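Long-range contact in cytochrome c7 (Geobacter sulfurreducens, PDB 3H34), which binds heme c groups covalently and probably transfers electrons, as a multiheme cytochrome of a family involved in Fe(III) respiration: residues S8-T14 with L66-G70. Sequence-based numbering, arbitrary orientation.
Sequences SKNGAVT and LCHTG. With HEM (protoporphyrin IX containing Fe), chain D.
His68 ND1 donates to Gly11 O across 2.8 Å, and the other ring nitrogen, NE2, binds the heme iron at 2.0 Å: the bis-histidine heme site of a class III cytochrome, with His47 as the other axial ligand. Cys67, just before His68, forms the thioether bond to HEM CAC through SG; the two are the second cysteine and the histidine of a CxxCH heme-binding motif. The ND1 bond is nearly straight, 165° at the hydrogen; Gly11 O lies in the imidazole plane and is met on a lone pair. Together with Asn10 this grip helps to fix the rotation of the ring about its bond to iron, and it probably makes the imidazole a stronger electron donor to the metal. Around the ring, Asn10 lies over one face, its CB 4.0 Å from the centroid in a CH-pi contact; CG anti to the backbone N (chi1 -167°) takes OD1 down to 3.2 Å from HEM CHB. Val13 CG2 comes in obliquely near ND1, while its CG1 rests on Cys67 SG. Behind this shell, a type I turn from Ser8 to Gly11 presents Gly11 O, and Ser8 OG accepts from Asn10 N in an ST turn; the serine's chi1 of 176° also sets OG 3.4 Å from His68 CE1. With an alanine in place of Ser8, Asn10 N would probably lose this acceptor and the ring this contact, leaving the turn less firmly set beside it. Lys9 N ties the same turn to propionate atom O2A of the heme. Farther out, Gly70 N donates to Ala12 O, fastening the C-terminus, and strand 13-15 pairs with strand 4-6 through Val13 and Phe6. One water accepts from Thr14 N, donates to Cys67 O at 2.7 Å, and bonds Thr69 OG1.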
ATOM      1  N   SER A   8     -11.666   5.474   1.699  1.00 13.52           N
ATOM      2  CA  SER A   8     -11.857   5.330   0.260  1.00 14.26           C
ATOM      3  C   SER A   8     -13.320   5.178  -0.129  1.00 14.15           C
ATOM      4  O   SER A   8     -14.106   4.570   0.597  1.00 14.15           O
ATOM      5  CB  SER A   8     -11.072   4.117  -0.247  1.00 14.94           C
ATOM      6  OG  SER A   8     -11.296   3.891  -1.627  1.00 16.46           O
ATOM      7  N   LYS A   9     -13.677   5.727  -1.285  1.00 16.52           N
ATOM      8  CA  LYS A   9     -15.044   5.638  -1.775  1.00 18.63           C
ATOM      9  C   LYS A   9     -15.360   4.200  -2.167  1.00 18.18           C
ATOM     10  O   LYS A   9     -16.518   3.847  -2.398  1.00 19.84           O
ATOM     11  CB  LYS A   9     -15.237   6.565  -2.978  1.00 21.36           C
ATOM     12  N   ASN A  10     -14.326   3.366  -2.244  1.00 16.47           N
ATOM     13  CA  ASN A  10     -14.525   1.966  -2.596  1.00 14.86           C
ATOM     14  C   ASN A  10     -14.304   1.065  -1.384  1.00 14.54           C
ATOM     15  O   ASN A  10     -14.227  -0.159  -1.516  1.00 15.00           O
ATOM     16  CB  ASN A  10     -13.573   1.544  -3.717  1.00 14.32           C
ATOM     17  CG  ASN A  10     -13.949   0.202  -4.317  1.00 15.64           C
ATOM     18  OD1 ASN A  10     -13.091  -0.642  -4.578  1.00 15.80           O
ATOM     19  ND2 ASN A  10     -15.241  -0.000  -4.541  1.00 13.36           N
ATOM     20  N   GLY A  11     -14.206   1.675  -0.207  1.00 14.24           N
ATOM     21  CA  GLY A  11     -13.996   0.914   1.013  1.00 13.05           C
ATOM     22  C   GLY A  11     -12.644   1.227   1.627  1.00 11.61           C
ATOM     23  O   GLY A  11     -11.637   1.254   0.922  1.00 11.05           O
ATOM     24  N   ALA A  12     -12.615   1.459   2.937  1.00 11.08           N
ATOM     25  CA  ALA A  12     -11.366   1.786   3.622  1.00 10.95           C
ATOM     26  C   ALA A  12     -10.321   0.687   3.476  1.00  9.39           C
ATOM     27  O   ALA A  12     -10.645  -0.500   3.449  1.00  9.94           O
ATOM     28  CB  ALA A  12     -11.633   2.053   5.101  1.00 12.47           C
ATOM     29  N   VAL A  13      -9.061   1.097   3.378  1.00  8.63           N
ATOM     30  CA  VAL A  13      -7.955   0.157   3.247  1.00  7.90           C
ATOM     31  C   VAL A  13      -7.107   0.207   4.508  1.00  8.60           C
ATOM     32  O   VAL A  13      -6.707   1.285   4.949  1.00  9.69           O
ATOM     33  CB  VAL A  13      -7.062   0.514   2.039  1.00  6.45           C
ATOM     34  CG1 VAL A  13      -5.853  -0.417   1.982  1.00  9.12           C
ATOM     35  CG2 VAL A  13      -7.864   0.427   0.753  1.00  7.27           C
ATOM     36  N   THR A  14      -6.843  -0.953   5.098  1.00  9.23           N
ATOM     37  CA  THR A  14      -6.017  -1.012   6.298  1.00  9.98           C
ATOM     38  C   THR A  14      -4.625  -1.432   5.863  1.00  9.04           C
ATOM     39  O   THR A  14      -4.428  -2.547   5.369  1.00 10.73           O
ATOM     40  CB  THR A  14      -6.575  -2.021   7.314  1.00 10.73           C
ATOM     41  OG1 THR A  14      -7.873  -1.591   7.738  1.00 11.38           O
ATOM     42  CG2 THR A  14      -5.659  -2.118   8.527  1.00 11.60           C
ATOM     43  N   LEU A  66     -10.481  -7.546  -1.064  1.00 15.24           N
ATOM     44  CA  LEU A  66      -9.521  -8.106  -0.124  1.00 15.34           C
ATOM     45  C   LEU A  66      -8.555  -7.026   0.348  1.00 15.09           C
ATOM     46  O   LEU A  66      -7.785  -7.228   1.287  1.00 14.03           O
ATOM     47  CB  LEU A  66      -8.764  -9.269  -0.771  1.00 18.22           C
ATOM     48  CG  LEU A  66      -9.675 -10.414  -1.227  1.00 19.88           C
ATOM     49  CD1 LEU A  66      -8.834 -11.554  -1.781  1.00 22.85           C
ATOM     50  CD2 LEU A  66     -10.519 -10.897  -0.053  1.00 20.53           C
ATOM     51  N   CYS A  67      -8.603  -5.875  -0.311  1.00 13.59           N
ATOM     52  CA  CYS A  67      -7.756  -4.756   0.068  1.00 12.54           C
ATOM     53  C   CYS A  67      -8.678  -3.653   0.575  1.00 13.31           C
ATOM     54  O   CYS A  67      -8.405  -3.018   1.593  1.00 11.96           O
ATOM     55  CB  CYS A  67      -6.946  -4.276  -1.129  1.00 13.13           C
ATOM     56  SG  CYS A  67      -5.638  -3.092  -0.686  1.00 11.99           S
ATOM     57  N   HIS A  68      -9.771  -3.432  -0.150  1.00 11.52           N
ATOM     58  CA  HIS A  68     -10.779  -2.451   0.240  1.00 11.54           C
ATOM     59  C   HIS A  68     -11.729  -3.218   1.153  1.00 13.57           C
ATOM     60  O   HIS A  68     -12.812  -3.622   0.735  1.00 14.28           O
ATOM     61  CB  HIS A  68     -11.544  -1.953  -0.986  1.00  8.95           C
ATOM     62  CG  HIS A  68     -10.771  -0.994  -1.834  1.00  9.86           C
ATOM     63  ND1 HIS A  68     -10.603   0.338  -1.531  1.00 10.41           N
ATOM     64  CD2 HIS A  68     -10.095  -1.197  -2.993  1.00  7.80           C
ATOM     65  CE1 HIS A  68      -9.852   0.889  -2.497  1.00  8.90           C
ATOM     66  NE2 HIS A  68      -9.517  -0.005  -3.407  1.00  9.65           N
ATOM     67  N   THR A  69     -11.309  -3.419   2.397  1.00 14.28           N
ATOM     68  CA  THR A  69     -12.087  -4.178   3.375  1.00 16.29           C
ATOM     69  C   THR A  69     -13.019  -3.365   4.265  1.00 17.79           C
ATOM     70  O   THR A  69     -13.898  -3.932   4.917  1.00 18.63           O
ATOM     71  CB  THR A  69     -11.156  -4.969   4.306  1.00 15.04           C
ATOM     72  OG1 THR A  69     -10.327  -4.052   5.029  1.00 15.58           O
ATOM     73  CG2 THR A  69     -10.280  -5.921   3.506  1.00 17.61           C
ATOM     74  N   GLY A  70     -12.824  -2.051   4.304  1.00 18.51           N
ATOM     75  CA  GLY A  70     -13.650  -1.205   5.147  1.00 21.55           C
ATOM     76  C   GLY A  70     -15.109  -1.122   4.740  1.00 23.36           C
ATOM     77  O   GLY A  70     -15.462  -1.640   3.660  1.00 24.57           O
ATOM     78  OXT GLY A  70     -15.902  -0.530   5.501  1.00 25.63           O
TER
HETATM   79  CHA HEM D  74      -8.423   3.780  -4.411  1.00 11.27           C
HETATM   80  CHB HEM D  74     -11.230   0.701  -6.868  1.00 11.45           C
HETATM   81  CHC HEM D  74      -8.130  -2.900  -5.902  1.00  9.78           C
HETATM   82  CHD HEM D  74      -5.871   0.011  -2.728  1.00  9.26           C
HETATM   83  C1A HEM D  74      -9.428   3.244  -5.200  1.00 10.50           C
HETATM   84  C2A HEM D  74     -10.518   4.020  -5.756  1.00 12.72           C
HETATM   85  C3A HEM D  74     -11.312   3.145  -6.417  1.00 12.80           C
HETATM   86  C4A HEM D  74     -10.734   1.841  -6.260  1.00 11.55           C
HETATM   87  CMA HEM D  74     -12.579   3.473  -7.195  1.00 12.64           C
HETATM   88  CAA HEM D  74     -10.745   5.511  -5.547  1.00 16.06           C
HETATM   89  CBA HEM D  74     -11.827   5.716  -4.497  1.00 20.54           C
HETATM   90  CGA HEM D  74     -11.940   7.158  -4.053  1.00 23.85           C
HETATM   91  O1A HEM D  74     -12.024   8.043  -4.930  1.00 26.75           O
HETATM   92  O2A HEM D  74     -11.950   7.404  -2.826  1.00 25.03           O
HETATM   93  C1B HEM D  74     -10.615  -0.538  -6.810  1.00 11.34           C
HETATM   94  C2B HEM D  74     -11.071  -1.674  -7.564  1.00 11.13           C
HETATM   95  C3B HEM D  74     -10.168  -2.668  -7.348  1.00 11.01           C
HETATM   96  C4B HEM D  74      -9.165  -2.145  -6.444  1.00  9.90           C
HETATM   97  CMB HEM D  74     -12.359  -1.766  -8.378  1.00 14.22           C
HETATM   98  CAB HEM D  74     -10.190  -4.068  -7.943  1.00 13.32           C
HETATM   99  CBB HEM D  74     -10.036  -4.120  -9.461  1.00 13.45           C
HETATM  100  C1C HEM D  74      -7.243  -2.405  -4.940  1.00  9.51           C
HETATM  101  C2C HEM D  74      -6.269  -3.225  -4.251  1.00  8.40           C
HETATM  102  C3C HEM D  74      -5.693  -2.427  -3.295  1.00  9.37           C
HETATM  103  C4C HEM D  74      -6.290  -1.118  -3.436  1.00  8.75           C
HETATM  104  CMC HEM D  74      -6.033  -4.721  -4.487  1.00  9.48           C
HETATM  105  CAC HEM D  74      -4.682  -2.775  -2.194  1.00  9.25           C
HETATM  106  CBC HEM D  74      -3.618  -3.820  -2.510  1.00 12.20           C
HETATM  107  C1D HEM D  74      -6.371   1.291  -2.935  1.00  6.94           C
HETATM  108  C2D HEM D  74      -5.915   2.465  -2.220  1.00  8.44           C
HETATM  109  C3D HEM D  74      -6.546   3.534  -2.775  1.00  9.00           C
HETATM  110  C4D HEM D  74      -7.450   3.017  -3.776  1.00 10.22           C
HETATM  111  CMD HEM D  74      -4.915   2.510  -1.071  1.00  7.38           C
HETATM  112  CAD HEM D  74      -6.270   5.005  -2.475  1.00 11.13           C
HETATM  113  CBD HEM D  74      -6.950   5.476  -1.199  1.00 15.47           C
HETATM  114  CGD HEM D  74      -6.732   6.952  -0.940  1.00 18.29           C
HETATM  115  O1D HEM D  74      -7.205   7.775  -1.753  1.00 21.76           O
HETATM  116  O2D HEM D  74      -6.086   7.290   0.073  1.00 20.76           O
HETATM  117  NA  HEM D  74      -9.574   1.893  -5.501  1.00 10.21           N
HETATM  118  NB  HEM D  74      -9.434  -0.827  -6.118  1.00  8.99           N
HETATM  119  NC  HEM D  74      -7.254  -1.106  -4.433  1.00 10.50           N
HETATM  120  ND  HEM D  74      -7.343   1.639  -3.877  1.00  7.46           N
HETATM  121 FE   HEM D  74      -8.392   0.403  -4.989  1.00  9.64          FE
HETATM  122  O   HOH W   1     -15.115   2.422   4.215  1.00 17.55           O
HETATM  123  O   HOH W   2      -7.695  -3.524   4.200  1.00 10.45           O